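Local coordinates for IPT/TIG domain-containing protein (Bacteroides thetaiotaomicron, PDB 3TC9) that is of unproven function but probably serves as an auxiliary nutrient-binding protein, joining an immunoglobulin-like domain to a six-bladed beta-propeller, at residues I48-G53 against I80-L85; M107-F112 against Y387-L392; G238-N243 against Y253-Q258; G248-Y253 against F264-S269. One frame throughout, in Å; residues are numbered along the deposited sequence.

Contact 1. Residues I48-G53 against I80-L85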
loop_
_atom_site.group_PDB
_atom_site.type_symbol
_atom_site.label_atom_id
_atom_site.label_comp_id
_atom_site.label_asym_id
_atom_site.label_seq_id
_atom_site.Cartn_x
_atom_site.Cartn_y
_atom_site.Cartn_z
ATOM N N ILE B 48 20.659 22.706 -31.462
ATOM C CA ILE B 48 19.662 21.635 -31.286
ATOM C C ILE B 48 18.924 21.849 -29.972
ATOM O O ILE B 48 19.554 22.006 -28.930
ATOM C CB ILE B 48 20.229 20.194 -31.371
ATOM C CG1 ILE B 48 21.190 20.025 -32.587
ATOM C CG2 ILE B 48 19.086 19.171 -31.411
ATOM C CD1 ILE B 48 21.918 18.692 -32.628
ATOM N N LYS B 49 17.587 21.844 -30.037
ATOM C CA LYS B 49 16.734 21.956 -28.855
ATOM C C LYS B 49 15.832 20.733 -28.772
ATOM O O LYS B 49 14.998 20.523 -29.658
ATOM C CB LYS B 49 15.902 23.255 -28.873
ATOM C CG LYS B 49 14.927 23.378 -27.707
ATOM C CD LYS B 49 14.364 24.783 -27.553
ATOM C CE LYS B 49 13.074 24.999 -28.324
ATOM N NZ LYS B 49 12.863 26.448 -28.614
ATOM N N VAL B 50 16.004 19.926 -27.711
ATOM C CA VAL B 50 15.120 18.782 -27.467
ATOM C C VAL B 50 14.236 19.111 -26.236
ATOM O O VAL B 50 14.719 19.601 -25.226
ATOM C CB VAL B 50 15.905 17.449 -27.321
ATOM C CG1 VAL B 50 14.973 16.277 -27.000
ATOM C CG2 VAL B 50 16.720 17.162 -28.584
ATOM N N THR B 51 12.948 18.868 -26.356
ATOM C CA THR B 51 11.926 19.042 -25.325
ATOM C C THR B 51 11.296 17.681 -25.064
ATOM O O THR B 51 10.814 17.078 -26.020
ATOM C CB THR B 51 10.859 20.069 -25.775
ATOM O OG1 THR B 51 11.451 21.167 -26.493
ATOM C CG2 THR B 51 10.024 20.583 -24.620
ATOM N N ILE B 52 11.331 17.177 -23.817
ATOM C CA ILE B 52 10.712 15.879 -23.435
ATOM C C ILE B 52 9.672 16.198 -22.340
ATOM O O ILE B 52 10.021 16.782 -21.320
ATOM C CB ILE B 52 11.751 14.789 -22.981
ATOM C CG1 ILE B 52 12.862 14.569 -24.038
ATOM C CG2 ILE B 52 11.037 13.449 -22.656
ATOM C CD1 ILE B 52 14.032 13.636 -23.595
ATOM N N GLY B 53 8.423 15.859 -22.578
ATOM C CA GLY B 53 7.333 16.139 -21.643
ATOM C C GLY B 53 7.188 17.612 -21.277
ATOM O O GLY B 53 6.888 17.928 -20.123
ATOM N N ILE B 80 8.284 13.720 -27.094
ATOM C CA ILE B 80 9.585 14.218 -27.556
ATOM C C ILE B 80 9.455 15.144 -28.776
ATOM O O ILE B 80 8.992 14.722 -29.845
ATOM C CB ILE B 80 10.571 13.043 -27.863
ATOM C CG1 ILE B 80 10.787 12.160 -26.624
ATOM C CG2 ILE B 80 11.910 13.563 -28.421
ATOM C CD1 ILE B 80 11.176 10.834 -26.928
ATOM N N LYS B 81 9.934 16.391 -28.611
ATOM C CA LYS B 81 9.986 17.413 -29.655
ATOM C C LYS B 81 11.431 17.792 -29.898
ATOM O O LYS B 81 12.222 17.786 -28.962
ATOM C CB LYS B 81 9.169 18.654 -29.263
ATOM C CG LYS B 81 7.672 18.393 -29.088
ATOM C CD LYS B 81 6.953 19.702 -28.839
ATOM C CE LYS B 81 5.485 19.525 -28.531
ATOM N NZ LYS B 81 4.699 19.048 -29.696
ATOM N N LEU B 82 11.788 18.062 -31.146
ATOM C CA LEU B 82 13.136 18.492 -31.536
ATOM C C LEU B 82 13.032 19.708 -32.481
ATOM O O LEU B 82 12.225 19.707 -33.414
ATOM C CB LEU B 82 13.935 17.348 -32.203
ATOM C CG LEU B 82 15.365 17.664 -32.683
ATOM C CD1 LEU B 82 16.196 16.428 -32.702
ATOM C CD2 LEU B 82 15.373 18.239 -34.096
ATOM N N SER B 83 13.869 20.714 -32.241
ATOM C CA SER B 83 13.961 21.905 -33.072
ATOM C C SER B 83 15.394 22.174 -33.392
ATOM O O SER B 83 16.263 22.009 -32.524
ATOM C CB SER B 83 13.374 23.123 -32.353
ATOM O OG SER B 83 11.961 23.123 -32.353
ATOM N N ILE B 84 15.643 22.577 -34.629
ATOM C CA ILE B 84 16.945 23.074 -35.074
ATOM C C ILE B 84 16.806 24.612 -35.007
ATOM O O ILE B 84 15.767 25.183 -35.389
ATOM C CB ILE B 84 17.419 22.533 -36.468
ATOM C CG1 ILE B 84 17.476 20.987 -36.508
ATOM C CG2 ILE B 84 18.762 23.150 -36.904
ATOM C CD1 ILE B 84 18.342 20.231 -35.471
ATOM N N LEU B 85 17.801 25.253 -34.437
ATOM C CA LEU B 85 17.796 26.710 -34.242
ATOM C C LEU B 85 18.797 27.408 -35.125
ATOM O O LEU B 85 19.704 26.781 -35.662
ATOM C CB LEU B 85 18.132 27.041 -32.763
ATOM C CG LEU B 85 17.457 26.195 -31.685
ATOM C CD1 LEU B 85 18.116 26.429 -30.365
ATOM C CD2 LEU B 85 15.967 26.522 -31.573
#

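Contact 2. Residues M107-F112 against Y387-L392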
loop_
_atom_site.group_PDB
_atom_site.type_symbol
_atom_site.label_atom_id
_atom_site.label_comp_id
_atom_site.label_asym_id
_atom_site.label_seq_id
_atom_site.Cartn_x
_atom_site.Cartn_y
_atom_site.Cartn_z
HETATM N N MSE B 107 12.259 8.485 -5.894
HETATM C CA MSE B 107 12.334 9.269 -4.682
HETATM C C MSE B 107 13.567 10.152 -4.715
HETATM O O MSE B 107 14.619 9.765 -5.229
HETATM C CB MSE B 107 12.338 8.339 -3.457
HETATM C CG MSE B 107 10.960 7.809 -3.137
HETATM SE SE MSE B 107 10.953 6.859 -1.470
HETATM C CE MSE B 107 10.121 8.189 -0.384
ATOM N N LEU B 108 13.429 11.335 -4.152
ATOM C CA LEU B 108 14.456 12.346 -4.025
ATOM C C LEU B 108 14.479 12.935 -2.624
ATOM O O LEU B 108 13.441 13.009 -1.965
ATOM C CB LEU B 108 14.205 13.508 -5.047
ATOM C CG LEU B 108 14.257 13.171 -6.569
ATOM C CD1 LEU B 108 13.981 14.413 -7.373
ATOM C CD2 LEU B 108 15.625 12.606 -7.004
ATOM N N VAL B 109 15.644 13.425 -2.206
ATOM C CA VAL B 109 15.804 14.188 -0.959
ATOM C C VAL B 109 15.653 15.648 -1.353
ATOM O O VAL B 109 16.261 16.080 -2.328
ATOM C CB VAL B 109 17.158 13.914 -0.210
ATOM C CG1 VAL B 109 17.267 14.752 1.068
ATOM C CG2 VAL B 109 17.326 12.431 0.099
ATOM N N THR B 110 14.825 16.393 -0.636
ATOM C CA THR B 110 14.622 17.824 -0.870
ATOM C C THR B 110 14.655 18.566 0.450
ATOM O O THR B 110 14.673 17.923 1.497
ATOM C CB THR B 110 13.300 18.105 -1.615
ATOM O OG1 THR B 110 12.195 17.615 -0.849
ATOM C CG2 THR B 110 13.296 17.567 -3.079
ATOM N N THR B 111 14.637 19.916 0.405
ATOM C CA THR B 111 14.611 20.746 1.612
ATOM C C THR B 111 13.187 21.184 1.765
ATOM O O THR B 111 12.661 21.876 0.910
ATOM C CB THR B 111 15.618 21.890 1.524
ATOM O OG1 THR B 111 16.923 21.334 1.504
ATOM C CG2 THR B 111 15.505 22.864 2.687
ATOM N N PHE B 112 12.534 20.743 2.826
ATOM C CA PHE B 112 11.156 21.093 3.062
ATOM C C PHE B 112 11.058 22.465 3.742
ATOM O O PHE B 112 10.359 23.345 3.235
ATOM C CB PHE B 112 10.478 19.985 3.885
ATOM C CG PHE B 112 9.081 20.316 4.329
ATOM C CD1 PHE B 112 8.102 20.683 3.400
ATOM C CD2 PHE B 112 8.732 20.264 5.676
ATOM C CE1 PHE B 112 6.802 21.004 3.815
ATOM C CE2 PHE B 112 7.428 20.569 6.092
ATOM C CZ PHE B 112 6.482 20.959 5.161
ATOM N N TYR B 387 25.533 19.058 2.671
ATOM C CA TYR B 387 24.179 19.521 2.380
ATOM C C TYR B 387 23.957 19.420 0.881
ATOM O O TYR B 387 24.441 20.253 0.113
ATOM C CB TYR B 387 23.929 20.943 2.930
ATOM C CG TYR B 387 22.588 21.501 2.511
ATOM C CD1 TYR B 387 21.406 20.843 2.839
ATOM C CD2 TYR B 387 22.502 22.673 1.754
ATOM C CE1 TYR B 387 20.170 21.324 2.414
ATOM C CE2 TYR B 387 21.268 23.171 1.333
ATOM C CZ TYR B 387 20.103 22.488 1.662
ATOM O OH TYR B 387 18.872 22.957 1.261
ATOM N N ASN B 388 23.290 18.338 0.466
ATOM C CA ASN B 388 22.995 18.051 -0.925
ATOM C C ASN B 388 21.660 17.374 -1.060
ATOM O O ASN B 388 21.374 16.431 -0.326
ATOM C CB ASN B 388 24.084 17.181 -1.535
ATOM C CG ASN B 388 25.374 17.916 -1.787
ATOM O OD1 ASN B 388 26.291 17.849 -0.990
ATOM N ND2 ASN B 388 25.469 18.660 -2.895
ATOM N N ASP B 389 20.830 17.869 -1.989
ATOM C CA ASP B 389 19.521 17.301 -2.310
ATOM C C ASP B 389 19.700 16.371 -3.518
ATOM O O ASP B 389 20.808 16.289 -4.045
ATOM C CB ASP B 389 18.480 18.424 -2.565
ATOM C CG ASP B 389 17.975 19.177 -1.313
ATOM O OD1 ASP B 389 17.905 18.554 -0.213
ATOM O OD2 ASP B 389 17.518 20.331 -1.461
ATOM N N GLY B 390 18.657 15.631 -3.895
ATOM C CA GLY B 390 18.713 14.729 -5.049
ATOM C C GLY B 390 18.619 13.253 -4.776
ATOM O O GLY B 390 17.950 12.828 -3.823
ATOM N N ASP B 391 19.268 12.449 -5.664
ATOM C CA ASP B 391 19.293 10.992 -5.574
ATOM C C ASP B 391 19.719 10.551 -4.151
ATOM O O ASP B 391 20.780 10.962 -3.660
ATOM C CB ASP B 391 20.223 10.383 -6.645
ATOM C CG ASP B 391 20.138 8.856 -6.710
ATOM O OD1 ASP B 391 20.810 8.181 -5.888
ATOM O OD2 ASP B 391 19.339 8.335 -7.522
ATOM N N LEU B 392 18.870 9.726 -3.507
ATOM C CA LEU B 392 19.028 9.208 -2.131
ATOM C C LEU B 392 20.428 8.689 -1.817
ATOM O O LEU B 392 20.963 9.047 -0.780
ATOM C CB LEU B 392 18.018 8.085 -1.881
ATOM C CG LEU B 392 16.686 8.493 -1.241
ATOM C CD1 LEU B 392 15.989 9.557 -2.039
ATOM C CD2 LEU B 392 15.765 7.276 -1.118
HETATM O O HOH W 1 16.832 8.220 -5.708
HETATM O O HOH W 2 14.832 21.297 -2.330
#

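Contact 3. Residues G238-N243 against Y253-Q258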
loop_
_atom_site.group_PDB
_atom_site.type_symbol
_atom_site.label_atom_id
_atom_site.label_comp_id
_atom_site.label_asym_id
_atom_site.label_seq_id
_atom_site.Cartn_x
_atom_site.Cartn_y
_atom_site.Cartn_z
ATOM N N GLY B 238 -1.295 2.541 27.139
ATOM C CA GLY B 238 -1.029 3.908 27.576
ATOM C C GLY B 238 -0.033 4.214 28.681
ATOM O O GLY B 238 0.153 5.393 28.987
ATOM N N GLU B 239 0.642 3.199 29.275
ATOM C CA GLU B 239 1.635 3.455 30.337
ATOM C C GLU B 239 2.959 4.041 29.761
ATOM O O GLU B 239 3.272 3.837 28.588
ATOM C CB GLU B 239 1.900 2.201 31.194
ATOM C CG GLU B 239 2.700 1.102 30.522
ATOM C CD GLU B 239 1.948 0.091 29.680
ATOM O OE1 GLU B 239 0.773 0.338 29.330
ATOM O OE2 GLU B 239 2.540 -0.966 29.372
ATOM N N LEU B 240 3.730 4.752 30.605
ATOM C CA LEU B 240 4.962 5.424 30.197
ATOM C C LEU B 240 6.226 4.661 30.597
ATOM O O LEU B 240 6.365 4.246 31.746
ATOM C CB LEU B 240 4.998 6.823 30.814
ATOM C CG LEU B 240 6.123 7.747 30.345
ATOM C CD1 LEU B 240 5.762 8.407 29.052
ATOM C CD2 LEU B 240 6.408 8.800 31.370
ATOM N N TYR B 241 7.157 4.520 29.646
ATOM C CA TYR B 241 8.457 3.889 29.848
ATOM C C TYR B 241 9.523 4.950 29.650
ATOM O O TYR B 241 9.431 5.751 28.714
ATOM C CB TYR B 241 8.658 2.709 28.881
ATOM C CG TYR B 241 7.703 1.570 29.166
ATOM C CD1 TYR B 241 8.004 0.603 30.122
ATOM C CD2 TYR B 241 6.475 1.481 28.511
ATOM C CE1 TYR B 241 7.113 -0.430 30.413
ATOM C CE2 TYR B 241 5.576 0.452 28.795
ATOM C CZ TYR B 241 5.894 -0.488 29.765
ATOM O OH TYR B 241 5.007 -1.480 30.087
ATOM N N PHE B 242 10.503 5.001 30.540
ATOM C CA PHE B 242 11.581 5.987 30.417
ATOM C C PHE B 242 12.821 5.408 31.063
ATOM O O PHE B 242 12.747 4.331 31.651
ATOM C CB PHE B 242 11.178 7.348 31.017
ATOM C CG PHE B 242 10.796 7.324 32.474
ATOM C CD1 PHE B 242 9.480 7.075 32.862
ATOM C CD2 PHE B 242 11.736 7.606 33.460
ATOM C CE1 PHE B 242 9.122 7.062 34.218
ATOM C CE2 PHE B 242 11.381 7.590 34.808
ATOM C CZ PHE B 242 10.072 7.327 35.179
ATOM N N ASN B 243 13.963 6.086 30.935
ATOM C CA ASN B 243 15.196 5.544 31.493
ATOM C C ASN B 243 15.911 6.539 32.399
ATOM O O ASN B 243 15.429 7.644 32.670
ATOM C CB ASN B 243 16.146 5.094 30.330
ATOM C CG ASN B 243 17.005 6.200 29.724
ATOM O OD1 ASN B 243 16.561 7.331 29.585
ATOM N ND2 ASN B 243 18.291 5.935 29.450
ATOM N N TYR B 253 5.865 3.931 34.360
ATOM C CA TYR B 253 5.008 4.839 35.102
ATOM C C TYR B 253 3.546 4.612 34.727
ATOM O O TYR B 253 3.191 4.651 33.554
ATOM C CB TYR B 253 5.430 6.298 34.867
ATOM C CG TYR B 253 4.489 7.321 35.465
ATOM C CD1 TYR B 253 4.584 7.684 36.803
ATOM C CD2 TYR B 253 3.516 7.941 34.688
ATOM C CE1 TYR B 253 3.737 8.647 37.354
ATOM C CE2 TYR B 253 2.644 8.882 35.233
ATOM C CZ TYR B 253 2.761 9.237 36.567
ATOM O OH TYR B 253 1.913 10.178 37.108
ATOM N N ASP B 254 2.704 4.383 35.731
ATOM C CA ASP B 254 1.269 4.188 35.529
ATOM C C ASP B 254 0.560 5.507 35.809
ATOM O O ASP B 254 0.662 6.034 36.912
ATOM C CB ASP B 254 0.734 3.055 36.416
ATOM C CG ASP B 254 -0.697 2.650 36.112
ATOM O OD1 ASP B 254 -1.601 3.493 36.278
ATOM O OD2 ASP B 254 -0.913 1.485 35.725
ATOM N N PHE B 255 -0.117 6.051 34.791
ATOM C CA PHE B 255 -0.806 7.335 34.860
ATOM C C PHE B 255 -1.974 7.354 35.860
ATOM O O PHE B 255 -2.222 8.396 36.468
ATOM C CB PHE B 255 -1.312 7.736 33.473
ATOM C CG PHE B 255 -0.240 8.283 32.558
ATOM C CD1 PHE B 255 0.044 9.644 32.531
ATOM C CD2 PHE B 255 0.475 7.437 31.710
ATOM C CE1 PHE B 255 1.032 10.150 31.679
ATOM C CE2 PHE B 255 1.456 7.943 30.848
ATOM C CZ PHE B 255 1.730 9.294 30.839
ATOM N N THR B 256 -2.680 6.221 36.025
ATOM C CA THR B 256 -3.830 6.144 36.918
ATOM C C THR B 256 -3.381 6.070 38.389
ATOM O O THR B 256 -3.912 6.826 39.201
ATOM C CB THR B 256 -4.807 5.003 36.526
ATOM O OG1 THR B 256 -4.207 3.725 36.736
ATOM C CG2 THR B 256 -5.313 5.122 35.080
ATOM N N THR B 257 -2.407 5.201 38.733
ATOM C CA THR B 257 -1.928 5.048 40.118
ATOM C C THR B 257 -0.826 6.058 40.492
ATOM O O THR B 257 -0.567 6.274 41.684
ATOM C CB THR B 257 -1.425 3.621 40.368
ATOM O OG1 THR B 257 -0.287 3.368 39.552
ATOM C CG2 THR B 257 -2.489 2.572 40.128
ATOM N N GLN B 258 -0.171 6.647 39.472
ATOM C CA GLN B 258 0.946 7.602 39.553
ATOM C C GLN B 258 2.163 6.915 40.208
ATOM O O GLN B 258 3.028 7.575 40.778
ATOM C CB GLN B 258 0.552 8.920 40.245
ATOM C CG GLN B 258 -0.535 9.691 39.493
ATOM C CD GLN B 258 -0.889 11.016 40.126
ATOM O OE1 GLN B 258 -0.137 11.584 40.925
ATOM N NE2 GLN B 258 -2.051 11.550 39.771
#

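Contact 4. Residues G248-Y253 against F264-S269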
loop_
_atom_site.group_PDB
_atom_site.type_symbol
_atom_site.label_atom_id
_atom_site.label_comp_id
_atom_site.label_asym_id
_atom_site.label_seq_id
_atom_site.Cartn_x
_atom_site.Cartn_y
_atom_site.Cartn_z
ATOM N N GLY B 248 21.537 2.640 33.289
ATOM C CA GLY B 248 20.816 2.228 32.087
ATOM C C GLY B 248 19.544 1.504 32.471
ATOM O O GLY B 248 19.211 0.459 31.904
ATOM N N GLN B 249 18.835 2.071 33.464
ATOM C CA GLN B 249 17.613 1.508 34.014
ATOM C C GLN B 249 16.355 1.988 33.283
ATOM O O GLN B 249 16.173 3.186 33.073
ATOM C CB GLN B 249 17.488 1.845 35.504
ATOM C CG GLN B 249 16.260 1.234 36.169
ATOM C CD GLN B 249 16.594 0.179 37.169
ATOM O OE1 GLN B 249 16.055 -0.928 37.124
ATOM N NE2 GLN B 249 17.463 0.514 38.119
ATOM N N VAL B 250 15.455 1.037 32.994
ATOM C CA VAL B 250 14.136 1.288 32.433
ATOM C C VAL B 250 13.149 1.405 33.611
ATOM O O VAL B 250 13.212 0.603 34.554
ATOM C CB VAL B 250 13.730 0.177 31.434
ATOM C CG1 VAL B 250 12.352 0.452 30.809
ATOM C CG2 VAL B 250 14.805 -0.008 30.358
ATOM N N PHE B 251 12.263 2.412 33.558
ATOM C CA PHE B 251 11.212 2.661 34.546
ATOM C C PHE B 251 9.854 2.623 33.885
ATOM O O PHE B 251 9.724 3.005 32.728
ATOM C CB PHE B 251 11.416 4.011 35.242
ATOM C CG PHE B 251 12.672 4.083 36.067
ATOM C CD1 PHE B 251 12.696 3.595 37.374
ATOM C CD2 PHE B 251 13.834 4.655 35.547
ATOM C CE1 PHE B 251 13.857 3.648 38.136
ATOM C CE2 PHE B 251 15.001 4.717 36.313
ATOM C CZ PHE B 251 14.996 4.229 37.612
ATOM N N ARG B 252 8.843 2.165 34.620
ATOM C CA ARG B 252 7.468 2.102 34.134
ATOM C C ARG B 252 6.601 3.019 34.982
ATOM O O ARG B 252 6.606 2.894 36.197
ATOM C CB ARG B 252 6.965 0.662 34.185
ATOM C CG ARG B 252 5.605 0.462 33.588
ATOM C CD ARG B 252 5.088 -0.878 34.061
ATOM N NE ARG B 252 3.869 -1.266 33.351
ATOM C CZ ARG B 252 2.653 -0.918 33.744
ATOM N NH1 ARG B 252 2.486 -0.184 34.832
ATOM N NH2 ARG B 252 1.589 -1.309 33.049
ATOM N N TYR B 253 5.865 3.931 34.360
ATOM C CA TYR B 253 5.008 4.839 35.102
ATOM C C TYR B 253 3.546 4.612 34.727
ATOM O O TYR B 253 3.191 4.651 33.554
ATOM C CB TYR B 253 5.430 6.298 34.867
ATOM C CG TYR B 253 4.489 7.321 35.465
ATOM C CD1 TYR B 253 4.584 7.684 36.803
ATOM C CD2 TYR B 253 3.516 7.941 34.688
ATOM C CE1 TYR B 253 3.737 8.647 37.354
ATOM C CE2 TYR B 253 2.644 8.882 35.233
ATOM C CZ TYR B 253 2.761 9.237 36.567
ATOM O OH TYR B 253 1.913 10.178 37.108
ATOM N N PHE B 264 14.060 -3.133 34.461
ATOM C CA PHE B 264 15.292 -3.875 34.195
ATOM C C PHE B 264 16.380 -2.924 33.761
ATOM O O PHE B 264 16.096 -1.830 33.274
ATOM C CB PHE B 264 15.078 -4.966 33.104
ATOM C CG PHE B 264 14.279 -4.549 31.883
ATOM C CD1 PHE B 264 14.863 -3.802 30.867
ATOM C CD2 PHE B 264 12.948 -4.925 31.742
ATOM C CE1 PHE B 264 14.118 -3.410 29.749
ATOM C CE2 PHE B 264 12.208 -4.531 30.622
ATOM C CZ PHE B 264 12.799 -3.775 29.638
ATOM N N THR B 265 17.624 -3.368 33.930
ATOM C CA THR B 265 18.854 -2.695 33.514
ATOM C C THR B 265 19.209 -3.298 32.128
ATOM O O THR B 265 18.972 -4.500 31.922
ATOM C CB THR B 265 19.898 -2.918 34.651
ATOM O OG1 THR B 265 19.992 -1.740 35.447
ATOM C CG2 THR B 265 21.274 -3.367 34.165
ATOM N N ILE B 266 19.747 -2.493 31.187
ATOM C CA ILE B 266 20.107 -3.013 29.860
ATOM C C ILE B 266 21.428 -3.800 29.937
ATOM O O ILE B 266 21.456 -4.965 29.527
ATOM C CB ILE B 266 20.165 -1.909 28.749
ATOM C CG1 ILE B 266 18.812 -1.140 28.591
ATOM C CG2 ILE B 266 20.663 -2.478 27.393
ATOM C CD1 ILE B 266 17.517 -1.966 28.416
ATOM N N GLN B 267 22.519 -3.156 30.416
ATOM C CA GLN B 267 23.846 -3.759 30.494
ATOM C C GLN B 267 24.685 -3.049 31.580
ATOM O O GLN B 267 24.527 -3.336 32.763
ATOM C CB GLN B 267 24.530 -3.692 29.101
ATOM C CG GLN B 267 25.837 -4.478 28.959
ATOM C CD GLN B 267 26.265 -4.725 27.523
ATOM O OE1 GLN B 267 25.455 -4.973 26.620
ATOM N NE2 GLN B 267 27.569 -4.706 27.278
ATOM N N ASP B 268 25.525 -2.086 31.183
ATOM C CA ASP B 268 26.431 -1.391 32.084
ATOM C C ASP B 268 26.041 0.083 32.340
ATOM O O ASP B 268 24.999 0.556 31.879
ATOM C CB ASP B 268 27.861 -1.482 31.528
ATOM C CG ASP B 268 28.306 -2.893 31.155
ATOM O OD1 ASP B 268 28.055 -3.830 31.948
ATOM O OD2 ASP B 268 28.931 -3.052 30.088
ATOM N N SER B 269 26.867 0.775 33.147
ATOM C CA SER B 269 26.723 2.179 33.529
ATOM C C SER B 269 26.911 3.096 32.319
ATOM O O SER B 269 27.659 2.745 31.404
ATOM C CB SER B 269 27.717 2.540 34.633
ATOM O OG SER B 269 28.920 1.782 34.627
#

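Contact 1. Residues I48-G53 against I80-L85
I48 to I52 pair with I80 to I84 as neighbouring antiparallel strands in the IPT/TIG domain. K49 with S83 and T51 with K81 are the hydrogen-bonded pairs. K49 N donates to S83 O at 2.8 Å, and S83 N returns a bond to K49 O. T51 N donates to K81 O at 2.9 Å, straight at the hydrogen (174°). K81 N returns a bond to T51 O. Between these pairs the CA of L82 approaches K49 O at 3.3 Å.

The non-hydrogen-bonded pairs turn aliphatic groups to one face. I52 and I80 lie side by side, CG1 to CG1 at 4.1 Å. I48 and I84 do likewise, with I48 CG1 meeting I84 CD1. With chi1 at -46°, I48 CG2 lies opposite the backbone N and meets L82 CD1 at 4.2 Å; V50 CG2 touches the same methyl. This apolar face belongs to the interior of an immunoglobulin-like beta fold of the E-set type, where L67 and C69 of strand 66-70 and V18 pack onto it.

The other face, with K49, T51, K81 and S83, has polar ends over carbon contacts. T51 CB meets K81 CB at 4.1 Å, and L85 CD1 rests on K49 CB. K49 NZ forms a salt bridge with E91, and K81 NZ with E96. S83 OG bonds to N94. Strand 91-96 flanks 80-85, and strand 55-62 flanks 48-52.

Contact 2. Residues M107-F112 against Y387-L392
V109 and G390 exchange two backbone hydrogen bonds, making one antiparallel hydrogen-bonded pair. V109 N donates to G390 O at 2.9 Å (176°), and G390 N donates to V109 O at the same length. Toward the M107 end of the strand, L392 CD1 comes to 3.5 Å from M107 O. That methyl also meets V109 CG2 at 3.8 Å and the CB of M107, a selenomethionine here, at 4.1 Å. L108 CD2 lies against the peptide between G390 and D391.

Toward the T111 end, T111 OG1 meets Y387 OH at 2.5 Å, a short hydrogen bond in which either could donate. T111 OG1 lies at the edge of the Y387 ring, in its plane. D389 OD2 is 3.2 Å from T111 OG1, and which acceptor takes the T111 proton is not settled. D389 CB sits against V109 O. A water joins T111 N (3.1 Å) to D389 OD2.

The segment 107-112 is part of a propeller blade. Strand 107-113 pairs there with strand 422-428 from the end of the chain, the "velcro" closure of beta-propellers. The short, weakly bonded strand 390-391 pairs with the other edge of strand 107-113.

Second-shell groups fix the polar ends. R424 of strand 422-428 forms a salt bridge with D389 OD1 and also bonds to N388 O. R422 makes a cation-pi contact with the Y387 ring. D391 OD1 accepts from the backbone N of R393 and Q394, and OD2 forms a salt bridge with K106.

Contact 3. Residues G238-N243 against Y253-Q258
L240 and Y253 are an antiparallel hydrogen-bonded pair on adjacent strands of one propeller blade, an up-and-down sheet of four. L240 N donates to Y253 O at 3.0 Å. Y253 N donates to L240 O at 2.7 Å.

Two apolar contacts meet at L240 CB. It touches Y253 CB at 4.1 Å and F255 CE2 at 3.7 Å. F255 follows the strand, and its ring swings back over the end of the pair, near G238 O. The Y253 and F255 rings meet edge-to-face: Y253 offers its edge, and its CE2 stands 3.8 Å above the F255 ring plane, toward the rim. F242 CE1, at the ring edge, meets Y253 CB at 3.8 Å; the F242 chi1 of 59° places CG between the backbone N and the carbonyl carbon. L222 of strand 219-224 packs on L240, Y253 and F255.

Two polar groups bond mostly within their own segments. Y241 OH donates to the anti lone pair of E239 OE2. Y299 OH is a second partner of that oxygen. D254 forms an Asx motif in the turn after the strand. Its OD1 takes T257 N from above the carboxylate plane, and its syn lone pair accepts T256 OG1 at 2.7 Å.

Contact 4. Residues G248-Y253 against F264-S269
V250 and F264 meet where the two strands of a beta hairpin, 249-253 and 260-265, come to the end of their pairing. These are the last two strands of a propeller blade, and 260-265 is one of its two edge strands. Two backbone bonds join the segments. V250 N donates to F264 O at 3.0 Å, with an angle of 171° at the hydrogen. I266 N donates to G248 O at 3.1 Å. Between them Q249 and T265 form a non-hydrogen-bonded pair, CA to CA 4.4 Å. T265 CA also approaches G248 O at 3.6 Å.

G248 has a positive phi, and with Q249 it faces S244 on the neighbouring strand, a G1 beta bulge. Q249 CG lies 3.5 Å above one face of the F251 ring, toward its rim.

The side-chain contact centres on V250 CG2. With chi1 -179°, V250 CG2 lies opposite the carbonyl carbon and reaches F264 CE1 at 3.5 Å, meeting the ring obliquely. V250 and F264 lie side by side and point the same way. I266 CD1 meets V250 CG2 at 3.9 Å and also sits at the F264 ring edge, in its plane. The three side chains thus form one apolar patch.

The next blade packs against this patch. F264 touches S297 of strand 293-300 and L306 and P309 of strand 305-312. I266 rests on Y293, L295 and P309.

In the fold
Contact 1 belongs to the immunoglobulin-like domain; contacts 3 and 4 share one propeller blade on the other side of the chain's centre, with centres about 65 Å from that of contact 1. Contacts 3 and 4 share Y253, and F242 O and F251 N link them by a probable hydrogen bond. Contact 2 lies nearest the chain centre and joins residues far apart in sequence. Contacts 1 and 3 are buried, contact 4 partly so, and contact 2 is at the surface. Contact 1 pairs mainly aliphatic side chains, whereas contacts 3 and 4 rely more on aromatic rings. Contact 2 adds hydroxyl, carboxylate and water bonds to its short strand pairing.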